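Local coordinates for alpha-glucosidase YIHQ (PDB 5AEG), which hydrolyses alpha-sulfoquinovosides, releasing sulfoquinovose from the plant sulfolipid sulfoquinovosyl diacylglycerol and from sulfoquinovosyl glycerol, at residues Tyr333-Val338 with Ala404-Tyr409; Tyr353-Ala358 with Gly372-Leu377; Thr378-Tyr383 with Tyr415-Val420. All coordinates share one frame; numbering follows the deposited sequence.

Contact 1 of 3, residues Tyr333-Val338 with Ala404-Tyr409; sequences YINPYV and ADFGEY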
loop_
_atom_site.group_PDB
_atom_site.type_symbol
_atom_site.label_atom_id
_atom_site.label_comp_id
_atom_site.label_asym_id
_atom_site.label_seq_id
_atom_site.Cartn_x
_atom_site.Cartn_y
_atom_site.Cartn_z
ATOM N N TYR A 333 -16.825 -8.117 2.287
ATOM C CA TYR A 333 -15.787 -8.255 1.292
ATOM C C TYR A 333 -16.400 -7.964 -0.079
ATOM O O TYR A 333 -17.534 -8.447 -0.381
ATOM C CB TYR A 333 -15.222 -9.690 1.307
ATOM C CG TYR A 333 -14.223 -10.009 0.249
ATOM C CD1 TYR A 333 -14.622 -10.298 -1.085
ATOM C CD2 TYR A 333 -12.879 -10.091 0.522
ATOM C CE1 TYR A 333 -13.676 -10.552 -2.064
ATOM C CE2 TYR A 333 -11.931 -10.366 -0.466
ATOM C CZ TYR A 333 -12.343 -10.584 -1.766
ATOM O OH TYR A 333 -11.461 -10.869 -2.725
ATOM N N ILE A 334 -15.607 -7.294 -0.919
ATOM C CA ILE A 334 -15.947 -7.046 -2.310
ATOM C C ILE A 334 -14.654 -6.893 -3.125
ATOM O O ILE A 334 -13.592 -6.489 -2.581
ATOM C CB ILE A 334 -16.910 -5.835 -2.468
ATOM C CG1 ILE A 334 -17.339 -5.731 -3.951
ATOM C CG2 ILE A 334 -16.331 -4.496 -2.049
ATOM C CD1 ILE A 334 -18.543 -4.840 -4.114
ATOM N N ASN A 335 -14.715 -7.265 -4.413
ATOM C CA ASN A 335 -13.654 -7.049 -5.350
ATOM C C ASN A 335 -14.252 -6.610 -6.713
ATOM O O ASN A 335 -15.493 -6.624 -6.825
ATOM C CB ASN A 335 -12.696 -8.197 -5.374
ATOM C CG ASN A 335 -13.160 -9.402 -6.119
ATOM O OD1 ASN A 335 -13.755 -9.332 -7.163
ATOM N ND2 ASN A 335 -12.762 -10.535 -5.639
ATOM N N PRO A 336 -13.410 -6.222 -7.671
ATOM C CA PRO A 336 -13.992 -5.581 -8.859
ATOM C C PRO A 336 -14.209 -6.588 -9.990
ATOM O O PRO A 336 -14.254 -6.184 -11.160
ATOM C CB PRO A 336 -12.967 -4.513 -9.161
ATOM C CG PRO A 336 -11.653 -5.242 -8.885
ATOM C CD PRO A 336 -11.925 -6.162 -7.721
ATOM N N TYR A 337 -14.376 -7.881 -9.641
ATOM C CA TYR A 337 -14.772 -8.945 -10.559
ATOM C C TYR A 337 -16.146 -9.496 -10.105
ATOM O O TYR A 337 -16.611 -9.216 -8.984
ATOM C CB TYR A 337 -13.808 -10.101 -10.557
ATOM C CG TYR A 337 -12.330 -9.756 -10.761
ATOM C CD1 TYR A 337 -11.785 -9.584 -12.048
ATOM C CD2 TYR A 337 -11.451 -9.717 -9.671
ATOM C CE1 TYR A 337 -10.406 -9.345 -12.216
ATOM C CE2 TYR A 337 -10.126 -9.414 -9.822
ATOM C CZ TYR A 337 -9.555 -9.274 -11.100
ATOM O OH TYR A 337 -8.164 -9.006 -11.235
ATOM N N VAL A 338 -16.772 -10.245 -10.995
ATOM C CA VAL A 338 -18.096 -10.823 -10.724
ATOM C C VAL A 338 -18.133 -12.225 -11.303
ATOM O O VAL A 338 -17.874 -12.426 -12.486
ATOM C CB VAL A 338 -19.243 -9.957 -11.243
ATOM C CG1 VAL A 338 -19.537 -8.776 -10.346
ATOM C CG2 VAL A 338 -19.024 -9.475 -12.674
ATOM N N ALA A 404 -11.949 -4.246 0.570
ATOM C CA ALA A 404 -12.151 -3.964 -0.859
ATOM C C ALA A 404 -10.909 -4.463 -1.530
ATOM O O ALA A 404 -9.863 -3.758 -1.618
ATOM C CB ALA A 404 -12.375 -2.474 -1.132
ATOM N N ASP A 405 -10.984 -5.715 -1.979
ATOM C CA ASP A 405 -9.812 -6.451 -2.396
ATOM C C ASP A 405 -9.510 -6.243 -3.895
ATOM O O ASP A 405 -10.340 -5.734 -4.621
ATOM C CB ASP A 405 -10.079 -7.924 -2.124
ATOM C CG ASP A 405 -8.846 -8.795 -2.084
ATOM O OD1 ASP A 405 -7.656 -8.337 -2.070
ATOM O OD2 ASP A 405 -9.058 -10.027 -2.033
ATOM N N PHE A 406 -8.332 -6.696 -4.300
ATOM C CA PHE A 406 -7.843 -6.661 -5.670
ATOM C C PHE A 406 -7.735 -5.241 -6.265
ATOM O O PHE A 406 -7.597 -4.285 -5.499
ATOM C CB PHE A 406 -8.702 -7.600 -6.570
ATOM C CG PHE A 406 -8.383 -9.007 -6.410
ATOM C CD1 PHE A 406 -7.417 -9.594 -7.226
ATOM C CD2 PHE A 406 -9.128 -9.799 -5.556
ATOM C CE1 PHE A 406 -7.092 -10.955 -7.085
ATOM C CE2 PHE A 406 -8.789 -11.132 -5.390
ATOM C CZ PHE A 406 -7.792 -11.719 -6.177
ATOM N N GLY A 407 -7.600 -5.143 -7.600
ATOM C CA GLY A 407 -7.214 -3.894 -8.243
ATOM C C GLY A 407 -5.947 -3.979 -9.031
ATOM O O GLY A 407 -5.737 -3.151 -9.937
ATOM N N GLU A 408 -5.089 -4.970 -8.671
ATOM C CA GLU A 408 -3.769 -5.155 -9.225
ATOM C C GLU A 408 -3.730 -6.003 -10.511
ATOM O O GLU A 408 -2.689 -6.184 -11.090
ATOM C CB GLU A 408 -2.765 -5.691 -8.137
ATOM C CG GLU A 408 -2.874 -7.184 -7.848
ATOM C CD GLU A 408 -4.126 -7.588 -7.063
ATOM O OE1 GLU A 408 -4.788 -6.681 -6.551
ATOM O OE2 GLU A 408 -4.444 -8.834 -6.974
ATOM N N TYR A 409 -4.852 -6.559 -10.888
ATOM C CA TYR A 409 -4.903 -7.507 -11.956
ATOM C C TYR A 409 -5.987 -7.120 -12.947
ATOM O O TYR A 409 -6.872 -7.879 -13.228
ATOM C CB TYR A 409 -5.020 -8.991 -11.463
ATOM C CG TYR A 409 -4.884 -9.990 -12.655
ATOM C CD1 TYR A 409 -4.038 -9.685 -13.779
ATOM C CD2 TYR A 409 -5.633 -11.167 -12.720
ATOM C CE1 TYR A 409 -3.916 -10.531 -14.856
ATOM C CE2 TYR A 409 -5.526 -12.019 -13.845
ATOM C CZ TYR A 409 -4.665 -11.698 -14.891
ATOM O OH TYR A 409 -4.488 -12.537 -15.975
HETATM O O HOH W 1 -7.767 -6.603 -10.019
#
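The active-site nucleophile D405 follows directly on barrel strand 401-404 and is gripped by Y333 and I334, at the end of the adjoining strand 329-334. Y333 OH donates a hydrogen bond to D405 OD2, 2.6 Å away, on the anti lone pair of that oxygen, with the phenol and carboxylate planes 80° apart. D405 carries CG anti to its own N (chi1 -162°), which sets OD2 at the edge of the Y333 ring while OD1 meets R455 in a salt bridge. The Y333 hydroxyl is also held by N335. Its ND2 gives a nearly straight bond, lying in the amide plane, to Y333 OH at 3.2 Å, and its OD1 accepts from Y337 N at 2.9 Å, closing an Asx turn. Fixed at both ends, this amide probably helps to hold the hydroxyl against D405. The backbones meet in a parallel bridge between I334 and A404, where D405 N donates to I334 O at 2.8 Å. Here the GH31 TIM barrel shows its usual layout, with catalytic groups on the loops at the C-terminal ends of parallel strands. Beyond D405 the loop presents F406, whose CB rests on P336 CD at 3.7 Å and whose ring also makes a cation-pi contact with R455. Y337 turns its edge to the face of F406 in a T-shaped pair, planes 82° apart and centroids separated by 5.5 Å. At the far end of that tyrosine, OH donates to Y409 O at 2.6 Å, approaching from above the carbonyl plane. The same hydroxyl accepts from a water that in turn accepts from the N-H groups of G407 and Y409.

Contact 2 of 3, residues Tyr353-Ala358 with Gly372-Leu377; sequences YLAKDA and GGVVDL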
loop_
_atom_site.group_PDB
_atom_site.type_symbol
_atom_site.label_atom_id
_atom_site.label_comp_id
_atom_site.label_asym_id
_atom_site.label_seq_id
_atom_site.Cartn_x
_atom_site.Cartn_y
_atom_site.Cartn_z
ATOM N N TYR A 353 -21.442 -3.680 -19.219
ATOM C CA TYR A 353 -20.650 -3.164 -18.062
ATOM C C TYR A 353 -19.279 -3.873 -17.851
ATOM O O TYR A 353 -18.492 -3.475 -16.936
ATOM C CB TYR A 353 -21.495 -3.271 -16.771
ATOM C CG TYR A 353 -22.730 -2.354 -16.660
ATOM C CD1 TYR A 353 -22.909 -1.266 -17.501
ATOM C CD2 TYR A 353 -23.727 -2.591 -15.693
ATOM C CE1 TYR A 353 -24.006 -0.431 -17.395
ATOM C CE2 TYR A 353 -24.840 -1.758 -15.589
ATOM C CZ TYR A 353 -24.952 -0.681 -16.460
ATOM O OH TYR A 353 -25.977 0.211 -16.440
ATOM N N LEU A 354 -18.985 -4.911 -18.648
ATOM C CA LEU A 354 -17.729 -5.653 -18.598
ATOM C C LEU A 354 -16.704 -5.156 -19.590
ATOM O O LEU A 354 -17.060 -4.586 -20.622
ATOM C CB LEU A 354 -17.974 -7.139 -18.779
ATOM C CG LEU A 354 -18.928 -7.792 -17.768
ATOM C CD1 LEU A 354 -19.168 -9.258 -18.079
ATOM C CD2 LEU A 354 -18.376 -7.705 -16.341
ATOM N N ALA A 355 -15.424 -5.271 -19.225
ATOM C CA ALA A 355 -14.356 -5.082 -20.170
ATOM C C ALA A 355 -14.485 -6.101 -21.256
ATOM O O ALA A 355 -14.967 -7.208 -21.021
ATOM C CB ALA A 355 -12.995 -5.285 -19.490
ATOM N N LYS A 356 -13.929 -5.794 -22.420
ATOM C CA LYS A 356 -13.897 -6.779 -23.527
ATOM C C LYS A 356 -12.561 -7.330 -23.892
ATOM O O LYS A 356 -11.506 -6.839 -23.465
ATOM C CB LYS A 356 -14.508 -6.103 -24.748
ATOM C CG LYS A 356 -16.040 -6.156 -24.652
ATOM C CD LYS A 356 -16.690 -4.812 -24.805
ATOM C CE LYS A 356 -18.206 -4.964 -25.022
ATOM N NZ LYS A 356 -18.879 -6.148 -24.407
ATOM N N ASP A 357 -12.593 -8.410 -24.665
ATOM C CA ASP A 357 -11.419 -9.025 -25.226
ATOM C C ASP A 357 -11.235 -8.588 -26.691
ATOM O O ASP A 357 -12.003 -7.754 -27.160
ATOM C CB ASP A 357 -11.378 -10.537 -24.994
ATOM C CG ASP A 357 -12.419 -11.349 -25.785
ATOM O OD1 ASP A 357 -13.089 -10.838 -26.702
ATOM O OD2 ASP A 357 -12.485 -12.549 -25.437
ATOM N N ALA A 358 -10.151 -9.013 -27.316
ATOM C CA ALA A 358 -9.784 -8.466 -28.661
ATOM C C ALA A 358 -10.895 -8.800 -29.671
ATOM O O ALA A 358 -11.314 -7.939 -30.452
ATOM C CB ALA A 358 -8.441 -9.016 -29.118
ATOM N N GLY A 372 -14.412 -14.993 -13.690
ATOM C CA GLY A 372 -15.016 -13.735 -13.244
ATOM C C GLY A 372 -14.970 -12.740 -14.342
ATOM O O GLY A 372 -13.917 -12.619 -14.967
ATOM N N GLY A 373 -16.069 -12.028 -14.581
ATOM C CA GLY A 373 -16.049 -10.843 -15.473
ATOM C C GLY A 373 -15.373 -9.651 -14.816
ATOM O O GLY A 373 -15.440 -9.454 -13.586
ATOM N N VAL A 374 -14.698 -8.878 -15.633
ATOM C CA VAL A 374 -13.969 -7.726 -15.199
ATOM C C VAL A 374 -14.912 -6.546 -15.345
ATOM O O VAL A 374 -15.206 -6.169 -16.487
ATOM C CB VAL A 374 -12.684 -7.483 -16.066
ATOM C CG1 VAL A 374 -11.953 -6.238 -15.575
ATOM C CG2 VAL A 374 -11.766 -8.680 -16.102
ATOM N N VAL A 375 -15.252 -5.880 -14.238
ATOM C CA VAL A 375 -16.140 -4.751 -14.252
ATOM C C VAL A 375 -15.376 -3.578 -14.853
ATOM O O VAL A 375 -14.249 -3.271 -14.432
ATOM C CB VAL A 375 -16.644 -4.379 -12.871
ATOM C CG1 VAL A 375 -17.486 -3.118 -12.871
ATOM C CG2 VAL A 375 -17.398 -5.550 -12.232
ATOM N N ASP A 376 -15.954 -2.923 -15.852
ATOM C CA ASP A 376 -15.209 -1.885 -16.574
ATOM C C ASP A 376 -15.401 -0.587 -15.943
ATOM O O ASP A 376 -16.299 0.199 -16.302
ATOM C CB ASP A 376 -15.541 -1.838 -18.079
ATOM C CG ASP A 376 -14.689 -0.798 -18.836
ATOM O OD1 ASP A 376 -13.860 -0.083 -18.204
ATOM O OD2 ASP A 376 -14.800 -0.734 -20.091
ATOM N N LEU A 377 -14.518 -0.291 -14.976
ATOM C CA LEU A 377 -14.691 0.926 -14.199
ATOM C C LEU A 377 -14.529 2.253 -15.023
ATOM O O LEU A 377 -14.808 3.332 -14.470
ATOM C CB LEU A 377 -13.744 0.953 -12.948
ATOM C CG LEU A 377 -13.968 -0.196 -11.947
ATOM C CD1 LEU A 377 -12.961 -0.175 -10.786
ATOM C CD2 LEU A 377 -15.358 -0.086 -11.397
HETATM O O HOH W 2 -17.493 -1.653 -20.622
#
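With CG anti to the carbonyl carbon (chi1 -58°), L354 swings its CD2 methyl over the backbone of G373 and V374, 3.5 Å from V374 O. G373 bears no side chain, and a CB there would collide with that methyl. Farther along, D376 has CG anti to its N (chi1 -177°), a setting that leads the carboxylate away from L354 and lets OD1 bond to T378 OG1. The D376 CB itself lies 3.6 Å from A355 N. Two main-chain bonds fix the register about L354 and V375. D376 N donates to Y353 O at 2.8 Å, and A355 N donates to V374 O at 2.9 Å, both fairly straight. V374 O also receives a CA-H...O contact from L354 CA at 3.3 Å. The result is a single bridge, in which the two peptides flanking L354 bond to the chain as it leaves strand 370-374. A355 CB and V374 CB meet at 4.1 Å, a small apolar contact beside the bonds. D376 is the centre of an inverse gamma turn, so the chain bends sharply right after the bridge. A water lies close to both D376 OD2 and L354 O. Strand 370-374 is the middle member of a three-stranded antiparallel sheet, between 337-339 and 364-367. C345 and A348 of helix 343-351 touch L354, F386 of helix 380-395 packs on V375, and W429 of helix 422-444 touches D376.

Contact 3 of 3, residues Thr378-Tyr383 with Tyr415-Val420; sequences TNPEAY and YLHNGV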
loop_
_atom_site.group_PDB
_atom_site.type_symbol
_atom_site.label_atom_id
_atom_site.label_comp_id
_atom_site.label_asym_id
_atom_site.label_seq_id
_atom_site.Cartn_x
_atom_site.Cartn_y
_atom_site.Cartn_z
ATOM N N THR A 378 -13.998 2.172 -16.255
ATOM C CA THR A 378 -13.873 3.357 -17.129
ATOM C C THR A 378 -15.220 3.612 -17.874
ATOM O O THR A 378 -15.355 4.604 -18.493
ATOM C CB THR A 378 -12.809 3.228 -18.239
ATOM O OG1 THR A 378 -13.253 2.358 -19.302
ATOM C CG2 THR A 378 -11.480 2.646 -17.713
ATOM N N ASN A 379 -16.165 2.700 -17.800
ATOM C CA ASN A 379 -17.525 2.933 -18.288
ATOM C C ASN A 379 -18.343 3.632 -17.238
ATOM O O ASN A 379 -18.666 3.088 -16.169
ATOM C CB ASN A 379 -18.144 1.603 -18.694
ATOM C CG ASN A 379 -19.609 1.728 -19.182
ATOM O OD1 ASN A 379 -20.308 2.710 -18.907
ATOM N ND2 ASN A 379 -20.037 0.727 -19.856
ATOM N N PRO A 380 -18.692 4.874 -17.490
ATOM C CA PRO A 380 -19.345 5.602 -16.396
ATOM C C PRO A 380 -20.680 4.992 -15.857
ATOM O O PRO A 380 -21.041 5.189 -14.674
ATOM C CB PRO A 380 -19.585 6.996 -16.995
ATOM C CG PRO A 380 -18.722 7.087 -18.222
ATOM C CD PRO A 380 -18.506 5.697 -18.715
ATOM N N GLU A 381 -21.394 4.234 -16.680
ATOM C CA GLU A 381 -22.604 3.595 -16.187
ATOM C C GLU A 381 -22.258 2.342 -15.381
ATOM O O GLU A 381 -22.936 2.028 -14.416
ATOM C CB GLU A 381 -23.528 3.215 -17.346
ATOM C CG GLU A 381 -24.054 4.415 -18.107
ATOM C CD GLU A 381 -24.555 4.014 -19.484
ATOM O OE1 GLU A 381 -25.286 2.987 -19.589
ATOM O OE2 GLU A 381 -24.204 4.717 -20.458
ATOM N N ALA A 382 -21.224 1.624 -15.813
ATOM C CA ALA A 382 -20.778 0.432 -15.063
ATOM C C ALA A 382 -20.250 0.852 -13.659
ATOM O O ALA A 382 -20.549 0.188 -12.652
ATOM C CB ALA A 382 -19.738 -0.309 -15.833
ATOM N N TYR A 383 -19.498 1.962 -13.632
ATOM C CA TYR A 383 -18.969 2.569 -12.395
ATOM C C TYR A 383 -20.062 2.947 -11.458
ATOM O O TYR A 383 -20.045 2.519 -10.287
ATOM C CB TYR A 383 -18.086 3.762 -12.730
ATOM C CG TYR A 383 -17.479 4.456 -11.553
ATOM C CD1 TYR A 383 -18.182 5.420 -10.850
ATOM C CD2 TYR A 383 -16.187 4.158 -11.136
ATOM C CE1 TYR A 383 -17.627 6.097 -9.784
ATOM C CE2 TYR A 383 -15.619 4.814 -10.043
ATOM C CZ TYR A 383 -16.323 5.772 -9.355
ATOM O OH TYR A 383 -15.745 6.411 -8.272
ATOM N N TYR A 415 -9.942 -4.535 -23.357
ATOM C CA TYR A 415 -10.310 -3.392 -24.139
ATOM C C TYR A 415 -11.373 -2.695 -23.339
ATOM O O TYR A 415 -12.380 -3.301 -22.959
ATOM C CB TYR A 415 -10.822 -3.818 -25.541
ATOM C CG TYR A 415 -9.694 -4.357 -26.318
ATOM C CD1 TYR A 415 -9.276 -5.642 -26.122
ATOM C CD2 TYR A 415 -8.943 -3.534 -27.163
ATOM C CE1 TYR A 415 -8.152 -6.127 -26.757
ATOM C CE2 TYR A 415 -7.835 -4.025 -27.826
ATOM C CZ TYR A 415 -7.447 -5.322 -27.599
ATOM O OH TYR A 415 -6.377 -5.873 -28.223
ATOM N N LEU A 416 -11.104 -1.415 -23.083
ATOM C CA LEU A 416 -11.832 -0.621 -22.156
ATOM C C LEU A 416 -12.682 0.417 -22.846
ATOM O O LEU A 416 -12.305 0.928 -23.905
ATOM C CB LEU A 416 -10.853 0.117 -21.228
ATOM C CG LEU A 416 -10.037 -0.953 -20.499
ATOM C CD1 LEU A 416 -8.734 -0.451 -20.034
ATOM C CD2 LEU A 416 -10.892 -1.634 -19.430
ATOM N N HIS A 417 -13.767 0.767 -22.165
ATOM C CA HIS A 417 -14.761 1.715 -22.646
ATOM C C HIS A 417 -14.209 3.088 -22.964
ATOM O O HIS A 417 -14.682 3.712 -23.898
ATOM C CB HIS A 417 -15.863 1.864 -21.656
ATOM C CG HIS A 417 -17.041 2.627 -22.148
ATOM N ND1 HIS A 417 -17.163 3.986 -21.998
ATOM C CD2 HIS A 417 -18.172 2.210 -22.765
ATOM C CE1 HIS A 417 -18.304 4.394 -22.532
ATOM N NE2 HIS A 417 -18.938 3.330 -22.990
ATOM N N ASN A 418 -13.241 3.572 -22.202
ATOM C CA ASN A 418 -12.691 4.859 -22.485
ATOM C C ASN A 418 -11.691 4.846 -23.681
ATOM O O ASN A 418 -11.144 5.834 -23.955
ATOM C CB ASN A 418 -12.076 5.481 -21.215
ATOM C CG ASN A 418 -10.802 4.731 -20.747
ATOM O OD1 ASN A 418 -10.425 3.749 -21.320
ATOM N ND2 ASN A 418 -10.139 5.252 -19.734
ATOM N N GLY A 419 -11.437 3.715 -24.304
ATOM C CA GLY A 419 -10.469 3.529 -25.369
ATOM C C GLY A 419 -9.023 3.782 -25.018
ATOM O O GLY A 419 -8.183 3.887 -25.913
ATOM N N VAL A 420 -8.703 3.891 -23.713
ATOM C CA VAL A 420 -7.265 3.951 -23.310
ATOM C C VAL A 420 -6.688 2.577 -23.276
ATOM O O VAL A 420 -7.326 1.639 -22.795
ATOM C CB VAL A 420 -7.064 4.692 -21.973
ATOM C CG1 VAL A 420 -5.571 4.737 -21.622
ATOM C CG2 VAL A 420 -7.642 6.116 -22.058
#
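T378 and N418 cross at about a right angle, whereas N379 lies flat against H417. In the first pair the threonine CB sits 3.5 Å from N418 CG, and its methyl CG2 reaches N418 ND2 at 3.6 Å. T378 OG1, which also bonds to D376, accepts N418 N at 3.1 Å. In the second pair the amide and imidazole planes are only 20° apart: N379 CB makes a CH-pi contact over one ring face, 4.2 Å from the H417 ring centroid, and N379 CG follows above the same ring, offset toward the rim. H417 reaches this place with its ring anti to the backbone N (chi1 -170°). N379 is the N-cap of helix 380-395, its OD1 accepting E381 N at 2.9 Å and, weakly, A382 N. Facing it, L416 to G419 forms a type I turn, continued by an Asx turn in which N418 OD1 takes V420 N from above its carbonyl plane. With N418 replaced by an alanine, V420 N is likely to lose its side-chain acceptor, and a gap would probably open beside the T378 methyl. P380 CD approaches H417 ND1 to 3.9 Å at the surface end.

How the contacts relate
The contacts run outward from the active site. Contact 1 holds the nucleophile; the centres of contacts 1 and 2 are about 13 Å apart, and those of contacts 1 and 3 about 17 Å apart. Contacts 1 and 2 are joined through neighbouring strands 337-339 and 370-374, with V338 O 2.8 Å from G373 N and P336 O 3.2 Å from V375 N, both probable hydrogen bonds. Contacts 2 and 3, with centres about 9 Å apart, meet where D376 OD2 probably accepts H417 N at 2.8 Å and K356 O probably accepts Y415 N. Contacts 1 and 3 do not touch, their nearest atoms being about 9 Å apart, while contact 2 touches both.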